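Local coordinates for protein amide synthase (Vibrio cholerae, PDB 1L5A) that probably catalyses amide bond formation in vibriobactin biosynthesis, as a condensation enzyme of the nonribosomal peptide synthetase type, at residues A[92-97]-A[119-124]; A[22-27]-A[353-358]; A[1-6]-A[312-317]. All blocks are in the same frame, centred on the assembly; numbering follows the deposited sequence.

Contact 1 (A[92-97]-A[119-124]); sequences QDLQRS and LIYTRA
Asp93, in the last turn of helix 82-94, sends its carboxylate to two residues of the neighbouring strand, Tyr121 and Arg123, which lie two apart and so extend to the same side of the sheet. This is the tightly packed half of the contact. With chi1 at 177° the Asp93 side chain stretches out from the helix, and its carboxylate reaches both Tyr121 and Arg123. Asp93 OD1 accepts a hydrogen bond from Tyr121 OH; the carboxylate sits at the rim of the phenol ring, its plane turned steeply against it. Asp93 OD2 forms a salt bridge with Arg123 NH1, a single-nitrogen approach to the edge of a guanidinium that lies almost coplanar with the carboxylate, planes 6° apart. Both polar bonds are modelled implausibly short, so their exact lengths are doubtful. Leu94 completes this half, its CD2 meeting Tyr121 OH. The contact opens past the helix end, where the chain leaves helical geometry at Gln95. Here the partly exposed Arg96 lays its guanidinium over one face of that of Arg123, centres 3.8 Å apart and planes 9° apart. The Asp93 carboxylate beside the pair would probably ease the meeting of two positive groups. The helix thus lies against one face of the sheet: Asp93 also meets Ser107 and Gln109 of strand 107-114, Leu94 and Arg96 reach Ala24 and Thr22 of strand 22-30, and on the other face Thr122 packs against Met134 and Phe137 of helix 131-150.

Contact 2 (A[22-27]-A[353-358]); sequences TVAHSL and VLASGS
Ala24 and the pair Leu354-Ala355 form a classic beta bulge in the antiparallel pairing of strands 22-27 and 353-356, whose axes approach to 4.3 Å. Backbone hydrogen bonds come first. Ala24 N donates to Ala355 O at 3.1 Å, and Ala24 O takes two bonds in return, from Leu354 N at 2.8 Å and from Ala355 N at 3.3 Å, both approaching from the same face of its carbonyl plane. The extra residue shifts the register by one, so that Val23 faces Ser356 but His25 faces Val353. Val23 CA also offers a CH to Ala355 O. Toward the end of strand 353-356 the pairing frays: Gly357 N gives a weak bond to Thr22 O, and a water accepts from Thr22 N at 3.0 Å and, weakly, from Gly357 N. Apolar contacts gather on the Ala24 face, where its CB lies 4.0 Å from both Leu354 CB and Ala355 CB, while Leu354 CD1 reaches Ser26 CB at 3.9 Å. Helix 82-94 backs this side, with Leu94 on Ala24 and with Trp87 and Ile90 on Leu354. On the other face His25 and Val353 run side by side, Val353 CG2 standing over one face of the imidazole near its rim; the polar end of that ring is held by Glu138, which bonds ND1. Strand 348-356 is the outermost within this chain. The direct polar bonds across the contact are all backbone ones, so the pairing itself does not depend on side-chain polarity, and the bulge lets Leu354 join the apolar layer beneath the helix.

Contact 3 (A[1-6]-A[312-317]); sequences MLLAQK and RIEQIE
Leu3 and Ala4, in the turn leading into helix 6-14, pack against Arg312, the N-cap residue of helix 313-319, and against the first turn of that helix. The contact brings the chain's N terminus to a much later part of a condensation domain, whose fold is related to that of chloramphenicol acetyltransferase. Within segment 1-6 the turn is closed by its own bonds: Leu2 N bonds Gln5 OE1 at 2.9 Å, nearly straight at 172° and on a lone pair of the amide oxygen, and Leu2 O receives both Gln5 N and Lys6 N. Leu2 itself turns to helix 161-172, meeting Tyr161, Tyr164 and Leu165. Leu3 is the first residue to cross. Its extended first torsion (chi1 -178°) carries the branched end over the start of helix 313-319: Leu3 CD2 lies 3.6 Å from Arg312 CB and 3.9 Å from Gln315 CB, and Leu3 CG is 3.9 Å from Glu314 CB. Leu3 runs alongside Arg312 and Glu314, the chains pointing opposite ways. Ala4 follows with its methyl over one face of the Arg312 guanidinium, displaced toward the rim. That group has polar partners around it, among them the backbone O of Val276, which Arg312 NH2 bonds. Next in line, Gln5 leads away from Arg312, its NE2 bonding Ile127 O. No hydrogen bond joins the two segments; methyl, methylene and guanidinium surfaces make the contact. Bends in the arginine chain also let Arg312 NH1 make a salt bridge to Glu314 OE1, 2.9 Å long, on the syn lone pair of that oxygen, which lies 17° out of the guanidinium plane.

From the N terminus, segment 1-6 opens the loop that contact 3 closes some 300 residues later at 312-317. Before that closure, segment 22-27 begins the loop of contact 2, which ends at 353-358; the two loops therefore cross. Contact 1, between 92-97 and 119-124, is local and nests inside both. Contacts 1 and 2 share one sheet: strand 22-30 lies between strands 117-125 and 348-356, joined to the former by probable hydrogen bonds such as Val23 N to Ala124 O, with helix 82-94 on one face of this sheet. Contact 3 stands apart, its centre about 23 Å from that of contact 2, tying the N terminus to helix 313-319.

Contact 1 (A[92-97]-A[119-124])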
loop_
_atom_site.group_PDB
_atom_site.type_symbol
_atom_site.label_atom_id
_atom_site.label_comp_id
_atom_site.label_asym_id
_atom_site.label_seq_id
_atom_site.Cartn_x
_atom_site.Cartn_y
_atom_site.Cartn_z
ATOM N N GLN A 92 14.508 40.398 20.944
ATOM C CA GLN A 92 15.540 39.849 21.798
ATOM C C GLN A 92 15.694 38.360 21.495
ATOM O O GLN A 92 16.803 37.867 21.324
ATOM C CB GLN A 92 15.179 40.064 23.268
ATOM C CG GLN A 92 16.175 39.466 24.242
ATOM C CD GLN A 92 17.576 40.004 24.038
ATOM O OE1 GLN A 92 17.812 41.208 24.156
ATOM N NE2 GLN A 92 18.518 39.111 23.729
ATOM N N ASP A 93 14.582 37.641 21.410
ATOM C CA ASP A 93 14.672 36.214 21.138
ATOM C C ASP A 93 15.220 35.950 19.734
ATOM O O ASP A 93 16.004 35.020 19.532
ATOM C CB ASP A 93 13.316 35.542 21.333
ATOM C CG ASP A 93 13.348 34.068 20.994
ATOM O OD1 ASP A 93 12.943 33.719 19.863
ATOM O OD2 ASP A 93 13.781 33.261 21.846
ATOM N N LEU A 94 14.808 36.759 18.765
ATOM C CA LEU A 94 15.322 36.607 17.413
ATOM C C LEU A 94 16.839 36.811 17.411
ATOM O O LEU A 94 17.561 36.152 16.679
ATOM C CB LEU A 94 14.677 37.623 16.477
ATOM C CG LEU A 94 13.251 37.248 16.091
ATOM C CD1 LEU A 94 12.649 38.333 15.214
ATOM C CD2 LEU A 94 13.261 35.908 15.365
ATOM N N GLN A 95 17.323 37.722 18.241
ATOM C CA GLN A 95 18.748 37.984 18.310
ATOM C C GLN A 95 19.448 37.098 19.324
ATOM O O GLN A 95 20.620 37.324 19.618
ATOM C CB GLN A 95 19.007 39.446 18.682
ATOM C CG GLN A 95 18.855 40.446 17.543
ATOM C CD GLN A 95 19.190 41.877 17.972
ATOM O OE1 GLN A 95 20.081 42.091 18.801
ATOM N NE2 GLN A 95 18.483 42.858 17.398
ATOM N N ARG A 96 18.765 36.097 19.873
ATOM C CA ARG A 96 19.445 35.266 20.862
ATOM C C ARG A 96 20.578 34.475 20.212
ATOM O O ARG A 96 20.609 34.304 18.985
ATOM C CB ARG A 96 18.466 34.325 21.572
ATOM C CG ARG A 96 18.365 32.928 20.985
ATOM C CD ARG A 96 17.667 32.937 19.644
ATOM N NE ARG A 96 17.530 31.594 19.097
ATOM C CZ ARG A 96 16.810 31.302 18.024
ATOM N NH1 ARG A 96 16.155 32.261 17.389
ATOM N NH2 ARG A 96 16.764 30.053 17.575
ATOM N N SER A 97 21.513 34.014 21.045
ATOM C CA SER A 97 22.680 33.240 20.601
ATOM C C SER A 97 22.280 32.012 19.774
ATOM O O SER A 97 23.065 31.503 18.960
ATOM C CB SER A 97 23.507 32.794 21.817
ATOM O OG SER A 97 22.806 31.834 22.595
ATOM N N LEU A 119 -0.818 39.396 21.432
ATOM C CA LEU A 119 0.295 39.080 20.556
ATOM C C LEU A 119 0.919 37.758 20.954
ATOM O O LEU A 119 1.401 37.616 22.073
ATOM C CB LEU A 119 1.363 40.167 20.626
ATOM C CG LEU A 119 2.429 40.041 19.542
ATOM C CD1 LEU A 119 1.750 40.112 18.188
ATOM C CD2 LEU A 119 3.460 41.150 19.688
ATOM N N ILE A 120 0.891 36.796 20.037
ATOM C CA ILE A 120 1.478 35.482 20.265
ATOM C C ILE A 120 2.720 35.337 19.404
ATOM O O ILE A 120 2.684 35.572 18.192
ATOM C CB ILE A 120 0.533 34.356 19.859
ATOM C CG1 ILE A 120 -0.666 34.314 20.795
ATOM C CG2 ILE A 120 1.271 33.035 19.896
ATOM C CD1 ILE A 120 -1.834 33.568 20.210
ATOM N N TYR A 121 3.806 34.932 20.036
ATOM C CA TYR A 121 5.066 34.751 19.354
ATOM C C TYR A 121 5.527 33.309 19.533
ATOM O O TYR A 121 5.684 32.820 20.656
ATOM C CB TYR A 121 6.122 35.716 19.926
ATOM C CG TYR A 121 7.529 35.468 19.440
ATOM C CD1 TYR A 121 7.912 35.766 18.121
ATOM C CD2 TYR A 121 8.484 34.930 20.292
ATOM C CE1 TYR A 121 9.231 35.532 17.671
ATOM C CE2 TYR A 121 9.798 34.692 19.860
ATOM C CZ TYR A 121 10.164 34.996 18.555
ATOM O OH TYR A 121 11.463 34.760 18.161
ATOM N N THR A 122 5.751 32.641 18.409
ATOM C CA THR A 122 6.202 31.260 18.402
ATOM C C THR A 122 7.512 31.159 17.635
ATOM O O THR A 122 7.611 31.653 16.524
ATOM C CB THR A 122 5.173 30.387 17.701
ATOM O OG1 THR A 122 3.918 30.540 18.364
ATOM C CG2 THR A 122 5.600 28.920 17.721
ATOM N N ARG A 123 8.514 30.522 18.219
ATOM C CA ARG A 123 9.783 30.359 17.536
ATOM C C ARG A 123 10.357 28.978 17.720
ATOM O O ARG A 123 10.332 28.416 18.815
ATOM C CB ARG A 123 10.834 31.327 18.041
ATOM C CG ARG A 123 12.250 30.876 17.664
ATOM C CD ARG A 123 13.231 31.171 18.763
ATOM N NE ARG A 123 13.717 29.952 19.389
ATOM C CZ ARG A 123 14.334 29.907 20.562
ATOM N NH1 ARG A 123 14.546 31.023 21.252
ATOM N NH2 ARG A 123 14.730 28.740 21.053
ATOM N N ALA A 124 10.930 28.463 16.644
ATOM C CA ALA A 124 11.547 27.154 16.672
ATOM C C ALA A 124 12.717 27.151 15.709
ATOM O O ALA A 124 12.901 28.067 14.934
ATOM C CB ALA A 124 10.521 26.097 16.253
#

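Contact 2 (A[22-27]-A[353-358])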
loop_
_atom_site.group_PDB
_atom_site.type_symbol
_atom_site.label_atom_id
_atom_site.label_comp_id
_atom_site.label_asym_id
_atom_site.label_seq_id
_atom_site.Cartn_x
_atom_site.Cartn_y
_atom_site.Cartn_z
ATOM N N THR A 22 16.145 29.531 11.602
ATOM C CA THR A 22 15.116 29.717 12.613
ATOM C C THR A 22 13.761 29.907 11.943
ATOM O O THR A 22 13.680 30.349 10.800
ATOM C CB THR A 22 15.393 30.975 13.452
ATOM O OG1 THR A 22 16.650 30.843 14.132
ATOM C CG2 THR A 22 14.292 31.190 14.462
ATOM N N VAL A 23 12.698 29.564 12.655
ATOM C CA VAL A 23 11.347 29.746 12.140
ATOM C C VAL A 23 10.562 30.470 13.233
ATOM O O VAL A 23 10.369 29.949 14.339
ATOM C CB VAL A 23 10.644 28.400 11.847
ATOM C CG1 VAL A 23 9.397 28.643 11.012
ATOM C CG2 VAL A 23 11.578 27.464 11.132
ATOM N N ALA A 24 10.126 31.682 12.939
ATOM C CA ALA A 24 9.363 32.434 13.921
ATOM C C ALA A 24 8.153 33.107 13.295
ATOM O O ALA A 24 8.234 33.696 12.207
ATOM C CB ALA A 24 10.259 33.485 14.618
ATOM N N HIS A 25 7.020 32.986 13.978
ATOM C CA HIS A 25 5.782 33.608 13.531
ATOM C C HIS A 25 5.202 34.436 14.672
ATOM O O HIS A 25 5.440 34.162 15.842
ATOM C CB HIS A 25 4.745 32.562 13.124
ATOM C CG HIS A 25 5.022 31.887 11.817
ATOM N ND1 HIS A 25 4.014 31.435 10.992
ATOM C CD2 HIS A 25 6.186 31.562 11.204
ATOM C CE1 HIS A 25 4.543 30.861 9.927
ATOM N NE2 HIS A 25 5.859 30.924 10.030
ATOM N N SER A 26 4.454 35.468 14.332
ATOM C CA SER A 26 3.811 36.256 15.354
ATOM C C SER A 26 2.359 36.294 14.944
ATOM O O SER A 26 2.031 36.421 13.756
ATOM C CB SER A 26 4.386 37.670 15.433
ATOM O OG SER A 26 4.024 38.435 14.311
ATOM N N LEU A 27 1.487 36.136 15.930
ATOM C CA LEU A 27 0.057 36.170 15.687
ATOM C C LEU A 27 -0.479 37.371 16.443
ATOM O O LEU A 27 -0.168 37.574 17.624
ATOM C CB LEU A 27 -0.595 34.879 16.189
ATOM C CG LEU A 27 -0.174 33.583 15.483
ATOM C CD1 LEU A 27 -0.948 32.408 16.068
ATOM C CD2 LEU A 27 -0.431 33.702 13.980
ATOM N N VAL A 353 5.447 36.502 9.428
ATOM C CA VAL A 353 6.621 35.634 9.369
ATOM C C VAL A 353 7.821 36.489 9.781
ATOM O O VAL A 353 8.184 37.414 9.071
ATOM C CB VAL A 353 6.833 35.093 7.931
ATOM C CG1 VAL A 353 8.094 34.265 7.869
ATOM C CG2 VAL A 353 5.626 34.257 7.495
ATOM N N LEU A 354 8.415 36.187 10.934
ATOM C CA LEU A 354 9.539 36.954 11.460
ATOM C C LEU A 354 10.876 36.354 11.109
ATOM O O LEU A 354 11.903 37.045 11.151
ATOM C CB LEU A 354 9.449 37.060 12.979
ATOM C CG LEU A 354 8.223 37.779 13.516
ATOM C CD1 LEU A 354 8.238 37.735 15.039
ATOM C CD2 LEU A 354 8.225 39.209 13.011
ATOM N N ALA A 355 10.862 35.062 10.793
ATOM C CA ALA A 355 12.062 34.332 10.409
ATOM C C ALA A 355 11.640 33.067 9.670
ATOM O O ALA A 355 10.606 32.460 10.002
ATOM C CB ALA A 355 12.876 33.974 11.645
ATOM N N SER A 356 12.417 32.671 8.660
ATOM C CA SER A 356 12.091 31.455 7.918
ATOM C C SER A 356 13.230 30.884 7.108
ATOM O O SER A 356 13.054 30.519 5.950
ATOM C CB SER A 356 10.899 31.677 7.001
ATOM O OG SER A 356 11.160 32.744 6.123
ATOM N N GLY A 357 14.398 30.798 7.723
ATOM C CA GLY A 357 15.530 30.233 7.031
ATOM C C GLY A 357 16.351 31.265 6.307
ATOM O O GLY A 357 16.301 32.457 6.617
ATOM N N SER A 358 17.109 30.795 5.326
ATOM C CA SER A 358 17.973 31.664 4.551
ATOM C C SER A 358 17.682 31.558 3.059
ATOM O O SER A 358 17.470 30.465 2.522
ATOM C CB SER A 358 19.434 31.316 4.847
ATOM O OG SER A 358 19.596 29.910 4.927
HETATM O O HOH W 1 16.437 32.084 10.136
#

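Contact 3 (A[1-6]-A[312-317])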
loop_
_atom_site.group_PDB
_atom_site.type_symbol
_atom_site.label_atom_id
_atom_site.label_comp_id
_atom_site.label_asym_id
_atom_site.label_seq_id
_atom_site.Cartn_x
_atom_site.Cartn_y
_atom_site.Cartn_z
ATOM N N MET A 1 19.012 11.049 15.153
ATOM C CA MET A 1 18.735 12.211 14.256
ATOM C C MET A 1 18.427 11.724 12.842
ATOM O O MET A 1 19.080 10.815 12.333
ATOM C CB MET A 1 19.939 13.143 14.214
ATOM C CG MET A 1 19.672 14.442 13.483
ATOM S SD MET A 1 21.131 15.492 13.349
ATOM C CE MET A 1 21.513 15.919 15.033
ATOM N N LEU A 2 17.420 12.324 12.223
ATOM C CA LEU A 2 17.005 11.965 10.874
ATOM C C LEU A 2 17.891 12.604 9.798
ATOM O O LEU A 2 18.337 13.749 9.939
ATOM C CB LEU A 2 15.558 12.412 10.645
ATOM C CG LEU A 2 14.440 11.727 11.427
ATOM C CD1 LEU A 2 13.120 12.479 11.191
ATOM C CD2 LEU A 2 14.352 10.261 10.996
ATOM N N LEU A 3 18.140 11.869 8.720
ATOM C CA LEU A 3 18.955 12.400 7.640
ATOM C C LEU A 3 18.561 13.853 7.330
ATOM O O LEU A 3 19.417 14.731 7.215
ATOM C CB LEU A 3 18.788 11.537 6.398
ATOM C CG LEU A 3 19.635 11.950 5.200
ATOM C CD1 LEU A 3 21.118 11.937 5.563
ATOM C CD2 LEU A 3 19.334 11.009 4.053
ATOM N N ALA A 4 17.262 14.109 7.218
ATOM C CA ALA A 4 16.780 15.452 6.925
ATOM C C ALA A 4 17.206 16.516 7.963
ATOM O O ALA A 4 17.222 17.720 7.653
ATOM C CB ALA A 4 15.249 15.441 6.775
ATOM N N GLN A 5 17.547 16.090 9.176
ATOM C CA GLN A 5 17.978 17.037 10.220
ATOM C C GLN A 5 19.490 17.281 10.196
ATOM O O GLN A 5 19.949 18.335 10.642
ATOM C CB GLN A 5 17.584 16.544 11.625
ATOM C CG GLN A 5 16.072 16.424 11.861
ATOM C CD GLN A 5 15.716 15.726 13.171
ATOM O OE1 GLN A 5 16.065 14.570 13.387
ATOM N NE2 GLN A 5 15.015 16.431 14.045
ATOM N N LYS A 6 20.256 16.315 9.683
ATOM C CA LYS A 6 21.711 16.428 9.632
ATOM C C LYS A 6 22.227 17.744 8.999
ATOM O O LYS A 6 23.029 18.455 9.602
ATOM C CB LYS A 6 22.316 15.233 8.875
ATOM C CG LYS A 6 22.032 13.855 9.469
ATOM C CD LYS A 6 23.099 13.406 10.465
ATOM C CE LYS A 6 22.725 12.087 11.189
ATOM N NZ LYS A 6 22.687 10.858 10.331
ATOM N N ARG A 312 14.965 10.988 0.611
ATOM C CA ARG A 312 15.673 12.225 0.920
ATOM C C ARG A 312 16.653 12.722 -0.150
ATOM O O ARG A 312 17.493 11.969 -0.664
ATOM C CB ARG A 312 16.401 12.056 2.256
ATOM C CG ARG A 312 15.474 12.080 3.469
ATOM C CD ARG A 312 15.484 13.469 4.034
ATOM N NE ARG A 312 14.207 14.157 3.950
ATOM C CZ ARG A 312 14.094 15.461 3.728
ATOM N NH1 ARG A 312 15.177 16.204 3.561
ATOM N NH2 ARG A 312 12.900 16.021 3.678
ATOM N N ILE A 313 16.540 14.006 -0.471
ATOM C CA ILE A 313 17.416 14.614 -1.456
ATOM C C ILE A 313 18.865 14.506 -0.974
ATOM O O ILE A 313 19.786 14.391 -1.779
ATOM C CB ILE A 313 17.045 16.104 -1.688
ATOM C CG1 ILE A 313 17.875 16.678 -2.840
ATOM C CG2 ILE A 313 17.275 16.916 -0.410
ATOM C CD1 ILE A 313 17.435 16.222 -4.213
ATOM N N GLU A 314 19.072 14.534 0.338
ATOM C CA GLU A 314 20.423 14.418 0.872
ATOM C C GLU A 314 20.955 13.071 0.456
ATOM O O GLU A 314 22.138 12.928 0.133
ATOM C CB GLU A 314 20.440 14.510 2.406
ATOM C CG GLU A 314 20.035 15.868 2.987
ATOM C CD GLU A 314 18.528 16.083 3.023
ATOM O OE1 GLU A 314 17.788 15.102 2.784
ATOM O OE2 GLU A 314 18.086 17.224 3.312
ATOM N N GLN A 315 20.061 12.081 0.468
ATOM C CA GLN A 315 20.409 10.711 0.094
ATOM C C GLN A 315 20.727 10.698 -1.396
ATOM O O GLN A 315 21.708 10.095 -1.817
ATOM C CB GLN A 315 19.247 9.750 0.393
ATOM C CG GLN A 315 19.577 8.289 0.094
ATOM C CD GLN A 315 20.738 7.828 0.930
ATOM O OE1 GLN A 315 20.689 7.891 2.161
ATOM N NE2 GLN A 315 21.801 7.376 0.277
ATOM N N ILE A 316 19.887 11.363 -2.185
ATOM C CA ILE A 316 20.121 11.453 -3.616
ATOM C C ILE A 316 21.523 12.057 -3.811
ATOM O O ILE A 316 22.322 11.519 -4.566
ATOM C CB ILE A 316 19.075 12.353 -4.329
ATOM C CG1 ILE A 316 17.682 11.732 -4.226
ATOM C CG2 ILE A 316 19.448 12.518 -5.786
ATOM C CD1 ILE A 316 16.614 12.478 -5.022
ATOM N N GLU A 317 21.832 13.145 -3.109
ATOM C CA GLU A 317 23.153 13.755 -3.251
ATOM C C GLU A 317 24.227 12.674 -3.114
ATOM O O GLU A 317 25.137 12.589 -3.952
ATOM C CB GLU A 317 23.398 14.860 -2.204
ATOM C CG GLU A 317 22.476 16.085 -2.310
ATOM C CD GLU A 317 22.723 17.115 -1.199
ATOM O OE1 GLU A 317 23.096 16.716 -0.068
ATOM O OE2 GLU A 317 22.536 18.328 -1.455
#